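Local coordinates for protein beta-lactamase (PDB 6KBY) that probably hydrolyses beta-lactam antibiotics to substituted beta-amino acids as a class C serine enzyme, and binds adenosine monophosphate, at residues F76-L80 with Y176-I180; L80-A84 with A168-L172; L114-T120 with G266-S270; G189-L195 with I230-D236; Y240-N244 with L260-H264. All coordinates share one frame; numbering follows the deposited sequence.

Interaction 1: residues F76-L80 with Y176-I180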
# COMPACT_ATOMS: atom_id res chain seq x y z
N PHE A 76 1.58 -3.68 3.93
CA PHE A 76 2.15 -4.92 4.43
C PHE A 76 2.78 -4.73 5.81
O PHE A 76 2.67 -5.61 6.67
CB PHE A 76 3.16 -5.49 3.42
CG PHE A 76 2.51 -5.92 2.14
CD1 PHE A 76 2.29 -4.99 1.12
CD2 PHE A 76 2.04 -7.21 1.96
CE1 PHE A 76 1.65 -5.36 -0.05
CE2 PHE A 76 1.41 -7.59 0.78
CZ PHE A 76 1.22 -6.66 -0.22
N ALA A 77 3.44 -3.59 6.03
CA ALA A 77 3.93 -3.28 7.37
C ALA A 77 2.78 -3.22 8.37
O ALA A 77 2.88 -3.74 9.49
CB ALA A 77 4.71 -1.96 7.36
N ALA A 78 1.65 -2.62 7.97
CA ALA A 78 0.48 -2.57 8.84
C ALA A 78 -0.10 -3.96 9.06
O ALA A 78 -0.50 -4.29 10.19
CB ALA A 78 -0.58 -1.64 8.26
N THR A 79 -0.20 -4.77 8.00
CA THR A 79 -0.71 -6.12 8.19
C THR A 79 0.17 -6.91 9.16
O THR A 79 -0.34 -7.65 10.00
CB THR A 79 -0.84 -6.84 6.84
OG1 THR A 79 -1.73 -6.10 5.99
CG2 THR A 79 -1.40 -8.24 7.02
N LEU A 80 1.49 -6.72 9.08
CA LEU A 80 2.38 -7.39 10.02
C LEU A 80 2.16 -6.90 11.44
O LEU A 80 2.11 -7.71 12.38
CB LEU A 80 3.84 -7.19 9.60
CG LEU A 80 4.82 -8.03 10.42
CD1 LEU A 80 4.69 -9.52 10.09
CD2 LEU A 80 6.25 -7.55 10.23
N TYR A 176 12.48 -7.73 9.85
CA TYR A 176 11.34 -7.39 9.01
C TYR A 176 11.35 -8.18 7.71
O TYR A 176 10.30 -8.65 7.25
CB TYR A 176 11.31 -5.88 8.72
CG TYR A 176 10.08 -5.48 7.96
CD1 TYR A 176 8.86 -5.40 8.60
CD2 TYR A 176 10.12 -5.20 6.60
CE1 TYR A 176 7.71 -5.05 7.92
CE2 TYR A 176 8.97 -4.85 5.90
CZ TYR A 176 7.77 -4.78 6.58
OH TYR A 176 6.60 -4.44 5.93
N GLU A 177 12.53 -8.37 7.12
CA GLU A 177 12.64 -9.12 5.88
C GLU A 177 12.17 -10.55 6.06
O GLU A 177 11.43 -11.08 5.22
CB GLU A 177 14.09 -9.08 5.39
CG GLU A 177 14.61 -7.70 5.03
CD GLU A 177 14.70 -6.75 6.23
OE1 GLU A 177 15.21 -7.16 7.29
OE2 GLU A 177 14.24 -5.58 6.11
N ASP A 178 12.58 -11.20 7.15
CA ASP A 178 12.11 -12.55 7.43
C ASP A 178 10.62 -12.57 7.74
O ASP A 178 9.90 -13.47 7.30
CB ASP A 178 12.87 -13.15 8.62
CG ASP A 178 14.22 -13.73 8.23
OD1 ASP A 178 14.54 -13.77 7.03
OD2 ASP A 178 14.95 -14.17 9.15
N ALA A 179 10.14 -11.59 8.51
CA ALA A 179 8.72 -11.54 8.82
C ALA A 179 7.87 -11.49 7.56
O ALA A 179 6.85 -12.18 7.45
CB ALA A 179 8.42 -10.33 9.70
N ILE A 180 8.29 -10.69 6.58
CA ILE A 180 7.52 -10.52 5.36
C ILE A 180 7.69 -11.71 4.42
O ILE A 180 6.71 -12.28 3.94
CB ILE A 180 7.89 -9.19 4.68
CG1 ILE A 180 7.49 -7.99 5.55
CG2 ILE A 180 7.28 -9.10 3.30
CD1 ILE A 180 6.01 -7.94 5.90
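The phenol oxygen of Y176 ends against the backbone of A77, with OH 3.2 Å from CA of A77 and 3.4 Å from its CB. The A77 CA lies at the edge of the tyrosine ring, near its plane, and although the backbone N of A77 is also close to the hydroxyl, the angle is too poor for a hydrogen bond. At the tip of L80, CD2 packs 3.7 Å from CE1 of Y176, approaching the ring obliquely, and 3.6 Å from CB of A179, while CD1 leans on the same A179 methyl. The L80 and Y176 side chains run alongside each other, pointing opposite ways. The helix segments 76-80 and 176-180 cross nearly at right angles, 83°, with axes 11.1 Å apart; the first belongs to helix 72-86, the central helix of the serine beta-lactamase fold, immediately preceded by the AMP-bound S71. That wide spacing is bridged because Y176 sets CG anti to its backbone nitrogen (chi1 -175°) and extends its ring across the gap. I180 steadies the ring from its own helix, CG1 resting 3.4 Å above one face toward the rim. Further out, T161 touches A77, and A169, N225 and E226 touch the tyrosine.

Interaction 2: residues L80-A84 with A168-L172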
# COMPACT_ATOMS: atom_id res chain seq x y z
N LEU A 80 1.49 -6.72 9.08
CA LEU A 80 2.38 -7.39 10.02
C LEU A 80 2.16 -6.90 11.44
O LEU A 80 2.11 -7.71 12.38
CB LEU A 80 3.84 -7.19 9.60
CG LEU A 80 4.82 -8.03 10.42
CD1 LEU A 80 4.69 -9.52 10.09
CD2 LEU A 80 6.25 -7.55 10.23
N ALA A 81 2.02 -5.58 11.63
CA ALA A 81 1.75 -5.07 12.97
C ALA A 81 0.42 -5.59 13.50
O ALA A 81 0.31 -5.93 14.69
CB ALA A 81 1.75 -3.54 12.95
N SER A 82 -0.59 -5.66 12.64
CA SER A 82 -1.88 -6.19 13.04
C SER A 82 -1.78 -7.66 13.40
O SER A 82 -2.40 -8.12 14.37
CB SER A 82 -2.88 -5.95 11.91
OG SER A 82 -4.17 -6.34 12.30
N TYR A 83 -0.98 -8.42 12.64
CA TYR A 83 -0.75 -9.82 12.96
C TYR A 83 -0.07 -9.97 14.31
O TYR A 83 -0.47 -10.81 15.13
CB TYR A 83 0.07 -10.46 11.84
CG TYR A 83 0.39 -11.92 12.06
CD1 TYR A 83 -0.59 -12.89 11.92
CD2 TYR A 83 1.68 -12.33 12.35
CE1 TYR A 83 -0.30 -14.23 12.11
CE2 TYR A 83 1.98 -13.67 12.53
CZ TYR A 83 0.99 -14.61 12.41
OH TYR A 83 1.28 -15.95 12.59
N ALA A 84 0.93 -9.15 14.58
CA ALA A 84 1.56 -9.17 15.90
C ALA A 84 0.55 -8.82 16.99
O ALA A 84 0.57 -9.41 18.07
CB ALA A 84 2.74 -8.20 15.92
N ALA A 168 6.88 -4.26 14.77
CA ALA A 168 6.10 -5.47 14.55
C ALA A 168 7.00 -6.68 14.40
O ALA A 168 6.78 -7.72 15.03
CB ALA A 168 5.23 -5.30 13.32
N ALA A 169 8.04 -6.57 13.57
CA ALA A 169 8.93 -7.71 13.35
C ALA A 169 9.64 -8.10 14.64
O ALA A 169 9.71 -9.28 14.99
CB ALA A 169 9.93 -7.39 12.25
N LYS A 170 10.17 -7.11 15.36
CA LYS A 170 10.87 -7.41 16.61
C LYS A 170 9.96 -8.13 17.59
O LYS A 170 10.39 -9.07 18.27
CB LYS A 170 11.43 -6.12 17.22
CG LYS A 170 12.20 -6.32 18.51
CD LYS A 170 13.54 -6.99 18.26
CE LYS A 170 14.35 -7.12 19.53
NZ LYS A 170 15.69 -7.71 19.25
N SER A 171 8.69 -7.72 17.66
CA SER A 171 7.76 -8.37 18.58
C SER A 171 7.52 -9.83 18.20
O SER A 171 7.11 -10.62 19.06
CB SER A 171 6.44 -7.61 18.64
OG SER A 171 5.60 -7.90 17.54
N LEU A 172 7.75 -10.19 16.94
CA LEU A 172 7.65 -11.55 16.46
C LEU A 172 8.99 -12.27 16.47
O LEU A 172 9.06 -13.42 16.02
CB LEU A 172 7.05 -11.57 15.05
CG LEU A 172 5.63 -11.02 14.98
CD1 LEU A 172 5.24 -10.68 13.55
CD2 LEU A 172 4.64 -12.01 15.58
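S171 OG donates to the carbonyl oxygen of A168, 2.8 Å away, and the same OG touches the CB of A84 at 3.3 Å. The bond turns back onto the serine's own helix: chi1 of 80° holds OG between the backbone nitrogen and the carbonyl carbon, and the hydroxyl reaches the oxygen 24° out of the carbonyl plane. The backbone N of L172 bonds A169 O and only weakly A168 O, as helix 158-171 comes to its end here. Across the interface, the methyl of A168 sits against the backbone of helix 72-86, its CB 3.5 Å from CA of A81. Small side chains on both sides permit this approach, and the CA atoms of A81 and A168 come within 4.6 Å of each other. L80 adds its CD2 beside the A168 methyl and the A169 backbone N. L172, just past the helix, covers the other end: its CD1 lies 3.7 Å from CD1 of L80, the two leucines lying side by side but directed oppositely, and also meets the Y83 ring at its edge, 4.1 Å from CD2. Its CG rests on the A84 methyl. No hydrogen bond crosses between 80-84 and 168-172. The two helices are therefore joined here by close apolar packing, and the S171 hydroxyl at the interface donates within its own helix while lying against the A84 methyl.

Interaction 3: residues L114-T120 with G266-S270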
# COMPACT_ATOMS: atom_id res chain seq x y z
N LEU A 114 0.33 3.19 17.54
CA LEU A 114 -0.80 3.62 16.72
C LEU A 114 -0.46 4.89 15.95
O LEU A 114 -0.80 5.01 14.77
CB LEU A 114 -2.04 3.82 17.59
CG LEU A 114 -3.33 4.08 16.80
CD1 LEU A 114 -3.75 2.86 16.00
CD2 LEU A 114 -4.46 4.54 17.72
N ASN A 115 0.22 5.83 16.61
CA ASN A 115 0.60 7.07 15.91
C ASN A 115 1.46 6.77 14.68
O ASN A 115 1.21 7.31 13.60
CB ASN A 115 1.37 8.02 16.84
CG ASN A 115 0.51 8.67 17.94
OD1 ASN A 115 1.01 8.86 19.05
ND2 ASN A 115 -0.72 9.06 17.62
N VAL A 116 2.49 5.94 14.83
CA VAL A 116 3.30 5.66 13.64
C VAL A 116 2.53 4.84 12.61
O VAL A 116 2.81 4.92 11.41
CB VAL A 116 4.70 5.07 13.95
CG1 VAL A 116 5.56 6.08 14.68
CG2 VAL A 116 4.61 3.76 14.71
N GLY A 117 1.54 4.05 13.05
CA GLY A 117 0.71 3.30 12.12
C GLY A 117 -0.36 4.08 11.40
O GLY A 117 -1.02 3.54 10.51
N THR A 118 -0.55 5.35 11.78
CA THR A 118 -1.60 6.20 11.23
C THR A 118 -1.06 7.53 10.74
O THR A 118 -1.84 8.44 10.47
CB THR A 118 -2.69 6.44 12.29
OG1 THR A 118 -2.10 7.04 13.44
CG2 THR A 118 -3.41 5.14 12.67
N HIS A 119 0.27 7.67 10.64
CA HIS A 119 0.91 8.91 10.19
C HIS A 119 0.63 10.08 11.13
O HIS A 119 0.64 11.23 10.70
CB HIS A 119 0.54 9.28 8.76
CG HIS A 119 0.78 8.19 7.77
ND1 HIS A 119 2.03 7.67 7.52
CD2 HIS A 119 -0.09 7.53 6.97
CE1 HIS A 119 1.91 6.72 6.60
NE2 HIS A 119 0.64 6.62 6.25
N THR A 120 0.42 9.81 12.41
CA THR A 120 0.16 10.88 13.36
C THR A 120 1.28 11.10 14.38
O THR A 120 1.08 11.80 15.37
CB THR A 120 -1.20 10.70 14.06
OG1 THR A 120 -1.25 9.42 14.72
CG2 THR A 120 -2.35 10.82 13.06
N GLY A 266 -10.79 2.11 11.64
CA GLY A 266 -10.64 3.55 11.46
C GLY A 266 -10.23 4.25 12.74
O GLY A 266 -10.93 4.18 13.75
N TYR A 267 -9.09 4.94 12.71
CA TYR A 267 -8.50 5.51 13.91
C TYR A 267 -8.49 7.03 13.94
O TYR A 267 -8.54 7.61 15.03
CB TYR A 267 -7.06 5.01 14.08
CG TYR A 267 -6.96 3.53 14.36
CD1 TYR A 267 -7.42 3.01 15.55
CD2 TYR A 267 -6.40 2.66 13.42
CE1 TYR A 267 -7.32 1.66 15.82
CE2 TYR A 267 -6.29 1.31 13.68
CZ TYR A 267 -6.76 0.81 14.88
OH TYR A 267 -6.66 -0.53 15.19
N PHE A 268 -8.40 7.70 12.79
CA PHE A 268 -8.40 9.15 12.74
C PHE A 268 -9.17 9.59 11.51
O PHE A 268 -9.17 8.92 10.48
CB PHE A 268 -6.99 9.75 12.63
CG PHE A 268 -6.15 9.60 13.87
CD1 PHE A 268 -5.40 8.45 14.07
CD2 PHE A 268 -6.11 10.60 14.83
CE1 PHE A 268 -4.64 8.31 15.21
CE2 PHE A 268 -5.34 10.46 15.97
CZ PHE A 268 -4.61 9.31 16.16
N LYS A 269 -9.81 10.75 11.63
CA LYS A 269 -10.34 11.46 10.48
C LYS A 269 -9.38 12.59 10.14
O LYS A 269 -8.86 13.26 11.03
CB LYS A 269 -11.71 12.06 10.78
CG LYS A 269 -12.83 11.04 10.79
CD LYS A 269 -14.17 11.73 10.84
CE LYS A 269 -14.79 11.75 9.46
NZ LYS A 269 -16.22 11.32 9.49
N SER A 270 -9.14 12.79 8.85
CA SER A 270 -8.31 13.91 8.41
C SER A 270 -8.78 14.29 7.02
O SER A 270 -8.79 13.44 6.12
CB SER A 270 -6.84 13.51 8.40
OG SER A 270 -6.01 14.64 8.24
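F268 reaches from its strand into a pocket of two threonines and an asparagine on segment 114-120. With CG anti to its carbonyl carbon (chi1 -70°), CB carries the ring inward, and the whole ring lies under the T120 methyl. CD1 passes T118, 3.8 Å from its CB; CE1 comes 3.3 Å from T118 OG1 and 3.6 Å from T120 OG1, and CZ ends 4.2 Å from N115 ND2. T118 OG1 and N115 ND2 approach obliquely, whereas T120 CG2 stands squarely over the face, 3.9 Å from the ring centroid and 4° off the normal, a CH-pi contact. The polar groups beside the ring have partners within their own segment: T118 OG1 donates to L114 O, and N115 ND2 to T120 OG1. Beside it, Y267 receives a second CH-pi contact, L114 CD1 lying 3.5 Å from its centroid and almost on the normal. Y267 and F268 form a classic beta bulge opposite Q275, which lets both face this segment. The contact joins the end of helix 113-117 and the turn after it to strand 266-270 of the large antiparallel sheet, flanked by A304 and P310 of strand 302-311.

Interaction 4: residues G189-L195 with I230-D236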
# COMPACT_ATOMS: atom_id res chain seq x y z
N GLY A 189 -0.32 -16.68 0.66
CA GLY A 189 -0.28 -17.33 -0.64
C GLY A 189 0.29 -16.47 -1.73
O GLY A 189 0.02 -16.71 -2.91
N MET A 190 1.10 -15.47 -1.38
CA MET A 190 1.66 -14.53 -2.35
C MET A 190 3.09 -14.97 -2.64
O MET A 190 4.06 -14.45 -2.08
CB MET A 190 1.55 -13.11 -1.82
CG MET A 190 0.11 -12.66 -1.67
SD MET A 190 -0.08 -11.09 -0.80
CE MET A 190 0.55 -9.95 -2.04
N HIS A 191 3.21 -15.94 -3.54
CA HIS A 191 4.48 -16.60 -3.81
C HIS A 191 5.34 -15.86 -4.82
O HIS A 191 6.51 -16.21 -4.98
CB HIS A 191 4.25 -18.05 -4.25
CG HIS A 191 3.44 -18.85 -3.28
ND1 HIS A 191 3.87 -19.10 -1.99
CD2 HIS A 191 2.23 -19.43 -3.39
CE1 HIS A 191 2.96 -19.82 -1.36
NE2 HIS A 191 1.95 -20.03 -2.19
N HIS A 192 4.80 -14.85 -5.48
CA HIS A 192 5.55 -14.03 -6.42
C HIS A 192 5.55 -12.57 -5.98
O HIS A 192 5.36 -11.64 -6.77
CB HIS A 192 5.07 -14.27 -7.85
CG HIS A 192 5.21 -15.70 -8.25
ND1 HIS A 192 4.23 -16.64 -8.02
CD2 HIS A 192 6.25 -16.37 -8.80
CE1 HIS A 192 4.65 -17.82 -8.45
NE2 HIS A 192 5.87 -17.68 -8.92
N SER A 193 5.78 -12.39 -4.69
CA SER A 193 5.89 -11.09 -4.04
C SER A 193 7.16 -11.12 -3.21
O SER A 193 7.42 -12.11 -2.51
CB SER A 193 4.69 -10.86 -3.14
OG SER A 193 3.49 -10.86 -3.89
N TYR A 194 7.96 -10.06 -3.29
CA TYR A 194 9.30 -10.09 -2.72
C TYR A 194 9.70 -8.71 -2.23
O TYR A 194 9.29 -7.68 -2.78
CB TYR A 194 10.34 -10.48 -3.77
CG TYR A 194 9.99 -11.72 -4.56
CD1 TYR A 194 10.23 -12.98 -4.04
CD2 TYR A 194 9.42 -11.62 -5.82
CE1 TYR A 194 9.90 -14.12 -4.77
CE2 TYR A 194 9.10 -12.75 -6.55
CZ TYR A 194 9.34 -13.99 -6.02
OH TYR A 194 9.02 -15.10 -6.76
N LEU A 195 10.55 -8.70 -1.20
CA LEU A 195 11.38 -7.54 -0.92
C LEU A 195 12.69 -7.58 -1.69
O LEU A 195 13.20 -6.52 -2.08
CB LEU A 195 11.67 -7.44 0.58
CG LEU A 195 10.44 -7.18 1.45
CD1 LEU A 195 10.77 -7.36 2.92
CD2 LEU A 195 9.89 -5.79 1.20
N ILE A 230 8.25 -3.52 -1.70
CA ILE A 230 7.63 -4.70 -2.32
C ILE A 230 7.70 -4.63 -3.84
O ILE A 230 7.39 -3.59 -4.45
CB ILE A 230 6.17 -4.86 -1.85
CG1 ILE A 230 6.12 -5.18 -0.35
CG2 ILE A 230 5.44 -5.91 -2.67
CD1 ILE A 230 6.49 -6.61 0.01
N LYS A 231 8.07 -5.75 -4.46
CA LYS A 231 7.89 -6.01 -5.88
C LYS A 231 6.95 -7.21 -6.00
O LYS A 231 7.12 -8.20 -5.28
CB LYS A 231 9.23 -6.36 -6.56
CG LYS A 231 10.27 -5.25 -6.53
CD LYS A 231 11.12 -5.33 -5.24
CE LYS A 231 11.91 -4.08 -4.97
NZ LYS A 231 12.62 -4.37 -3.72
N THR A 232 5.95 -7.12 -6.88
CA THR A 232 4.89 -8.12 -6.89
C THR A 232 4.17 -8.10 -8.23
O THR A 232 4.38 -7.21 -9.06
CB THR A 232 3.94 -7.88 -5.71
OG1 THR A 232 2.95 -8.91 -5.66
CG2 THR A 232 3.25 -6.54 -5.85
N THR A 233 3.34 -9.11 -8.44
CA THR A 233 2.51 -9.20 -9.64
C THR A 233 1.10 -8.69 -9.34
O THR A 233 0.66 -8.66 -8.19
CB THR A 233 2.40 -10.65 -10.13
OG1 THR A 233 1.68 -11.41 -9.16
CG2 THR A 233 3.78 -11.27 -10.37
N SER A 234 0.40 -8.32 -10.40
CA SER A 234 -1.00 -7.92 -10.22
C SER A 234 -1.84 -9.08 -9.70
O SER A 234 -2.78 -8.86 -8.93
CB SER A 234 -1.57 -7.39 -11.54
OG SER A 234 -1.59 -8.41 -12.52
N SER A 235 -1.51 -10.32 -10.08
CA SER A 235 -2.26 -11.47 -9.59
C SER A 235 -2.06 -11.67 -8.09
O SER A 235 -3.03 -11.96 -7.37
CB SER A 235 -1.86 -12.71 -10.36
OG SER A 235 -2.28 -12.62 -11.71
N ASP A 236 -0.83 -11.53 -7.60
CA ASP A 236 -0.61 -11.63 -6.16
C ASP A 236 -1.33 -10.52 -5.42
O ASP A 236 -1.91 -10.75 -4.35
CB ASP A 236 0.88 -11.59 -5.82
CG ASP A 236 1.51 -12.97 -5.76
OD1 ASP A 236 0.94 -13.94 -6.32
OD2 ASP A 236 2.60 -13.09 -5.15
O HOH W 1 1.92 -16.44 -6.13
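D236 and S193 form the tight part of this contact, where OD2 of D236 takes two donors. S193 OG gives its proton at 2.7 Å along the anti lone pair, and H192 N approaches on the syn side at 2.8 Å, 21° out of the carboxylate plane. T232 OG1 also lies 2.7 Å from S193 OG, extending the buried polar chain. M190 packs alongside, its CE 3.5 Å from D236 O. The other carboxylate oxygen, OD1, belongs to the looser side: a water donates to it, accepts from H191 N and bonds H192 ND1, beside an exposed H191 and a partly exposed H192. At the far end Y194 and K231 form an antiparallel hydrogen-bonded pair, the bond from K231 N to Y194 O being nearly straight at 175°. K231, its chain bent at chi2 (88°), curls back to place NZ 2.8 Å from L195 O, and NZ also bonds G229 O. On the helix side, T233 is the N-cap of helix 234-244, its OG1 accepting from D236 N. The pairing belongs to a small antiparallel sheet in which strand 231-232 lies between 193-194 and 67-68, the latter shortly before the AMP-bound S71.

Interaction 5: residues Y240-N244 with L260-H264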
# COMPACT_ATOMS: atom_id res chain seq x y z
N TYR A 240 -4.27 -10.54 -2.54
CA TYR A 240 -4.22 -9.72 -1.32
C TYR A 240 -5.52 -8.95 -1.14
O TYR A 240 -6.04 -8.85 -0.02
CB TYR A 240 -3.05 -8.76 -1.46
CG TYR A 240 -2.67 -7.85 -0.30
CD1 TYR A 240 -2.38 -8.35 0.96
CD2 TYR A 240 -2.51 -6.50 -0.53
CE1 TYR A 240 -1.96 -7.52 1.98
CE2 TYR A 240 -2.09 -5.65 0.48
CZ TYR A 240 -1.82 -6.17 1.73
OH TYR A 240 -1.37 -5.35 2.74
N VAL A 241 -6.05 -8.39 -2.23
CA VAL A 241 -7.32 -7.68 -2.16
C VAL A 241 -8.45 -8.63 -1.76
O VAL A 241 -9.27 -8.32 -0.89
CB VAL A 241 -7.59 -6.96 -3.49
CG1 VAL A 241 -9.03 -6.47 -3.57
CG2 VAL A 241 -6.61 -5.81 -3.67
N GLN A 242 -8.51 -9.80 -2.40
CA GLN A 242 -9.53 -10.78 -2.04
C GLN A 242 -9.41 -11.21 -0.58
O GLN A 242 -10.42 -11.38 0.11
CB GLN A 242 -9.45 -12.00 -2.96
CG GLN A 242 -9.88 -11.73 -4.38
CD GLN A 242 -10.41 -12.98 -5.03
OE1 GLN A 242 -9.64 -13.86 -5.43
NE2 GLN A 242 -11.73 -13.10 -5.11
N ALA A 243 -8.18 -11.42 -0.11
CA ALA A 243 -7.99 -11.79 1.29
C ALA A 243 -8.48 -10.69 2.22
O ALA A 243 -9.08 -10.97 3.27
CB ALA A 243 -6.50 -12.07 1.54
N ASN A 244 -8.24 -9.44 1.84
CA ASN A 244 -8.75 -8.29 2.59
C ASN A 244 -10.27 -8.20 2.56
O ASN A 244 -10.84 -7.49 3.40
CB ASN A 244 -8.11 -6.99 2.08
CG ASN A 244 -6.81 -6.68 2.79
OD1 ASN A 244 -6.82 -6.19 3.93
ND2 ASN A 244 -5.68 -6.96 2.14
N LEU A 260 -5.63 -9.14 8.76
CA LEU A 260 -5.97 -8.38 7.56
C LEU A 260 -7.15 -7.46 7.82
O LEU A 260 -7.10 -6.26 7.55
CB LEU A 260 -6.32 -9.35 6.43
CG LEU A 260 -5.15 -10.12 5.82
CD1 LEU A 260 -5.68 -11.36 5.12
CD2 LEU A 260 -4.37 -9.23 4.85
N THR A 261 -8.23 -8.03 8.35
CA THR A 261 -9.44 -7.25 8.55
C THR A 261 -9.19 -6.10 9.52
O THR A 261 -9.66 -4.98 9.30
CB THR A 261 -10.54 -8.18 9.06
OG1 THR A 261 -10.83 -9.13 8.02
CG2 THR A 261 -11.81 -7.41 9.43
N ALA A 262 -8.43 -6.36 10.59
CA ALA A 262 -8.22 -5.34 11.60
C ALA A 262 -7.42 -4.15 11.09
O ALA A 262 -7.50 -3.07 11.69
CB ALA A 262 -7.55 -5.92 12.85
N THR A 263 -6.66 -4.30 10.00
CA THR A 263 -5.98 -3.13 9.45
C THR A 263 -6.96 -2.09 8.93
O THR A 263 -6.56 -0.94 8.72
CB THR A 263 -4.99 -3.45 8.32
OG1 THR A 263 -5.69 -3.97 7.19
CG2 THR A 263 -3.89 -4.41 8.76
N HIS A 264 -8.21 -2.48 8.69
CA HIS A 264 -9.23 -1.56 8.19
C HIS A 264 -9.91 -0.78 9.31
O HIS A 264 -10.85 -0.03 9.02
CB HIS A 264 -10.34 -2.31 7.43
CG HIS A 264 -9.86 -3.31 6.42
ND1 HIS A 264 -10.75 -4.15 5.78
CD2 HIS A 264 -8.63 -3.63 5.94
CE1 HIS A 264 -10.08 -4.95 4.96
NE2 HIS A 264 -8.80 -4.65 5.03
O HOH W 2 -12.27 -8.18 5.78
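Segments 240-244, on helix 234-244, and 260-264, on helix 255-262 and the residues after it, come nearest at N244 and L260, whose CA atoms are 5.7 Å apart. The direct polar link is one hydrogen bond, from H264 NE2 to N244 OD1, 2.7 Å long and fairly straight at 165°. The oxygen lies at the imidazole edge, near the ring plane, and the amide and ring planes are 25° apart. The other end of the amide is tied down too: N244 ND2 donates to Y240 O at 2.9 Å, from above the carbonyl plane, while N244 N reaches the same oxygen from the opposite face. ND2 also stands over the centre of the Y240 ring, 3.7 Å above its plane. In the class C beta-lactamase fold these helices lie beside helix 72-86, and Y240 touches that helix directly, bonding T75 through its hydroxyl and stacking on F76. L260, with CG anti to its carbonyl carbon (chi1 -72°), packs against both A243 and N244: CD1 meets A243 CB at 3.7 Å, and CD2 lies 3.8 Å from N244 ND2 and obliquely beside the Y240 ring. T263 OG1 donates to L260 O in the carbonyl plane, 2.7 Å away. A water joins N244 O, to which it donates, with T261 OG1, while W279 meets the H264 ring edge-to-face.

In the fold
Helix 72-86 organises much of this set: interactions 1 and 2 share it and L80, their centres 7 Å apart, and pack it against helices 176-187 and 158-171. Along the chain both close before interaction 4 opens, and interaction 5 follows. F76 of interaction 1 also touches M190 and I230 of interaction 4 and Y240 of interaction 5, while S82 of interaction 2 meets A262 and T263. Interactions 4 and 5 use the start and end of helix 234-244. Interaction 3 stands apart, its centre 26 Å from that of interaction 4, although its strand begins just after interaction 5. Together the contacts gather pieces 16 to 146 residues apart around the helix that follows the AMP-bound serine.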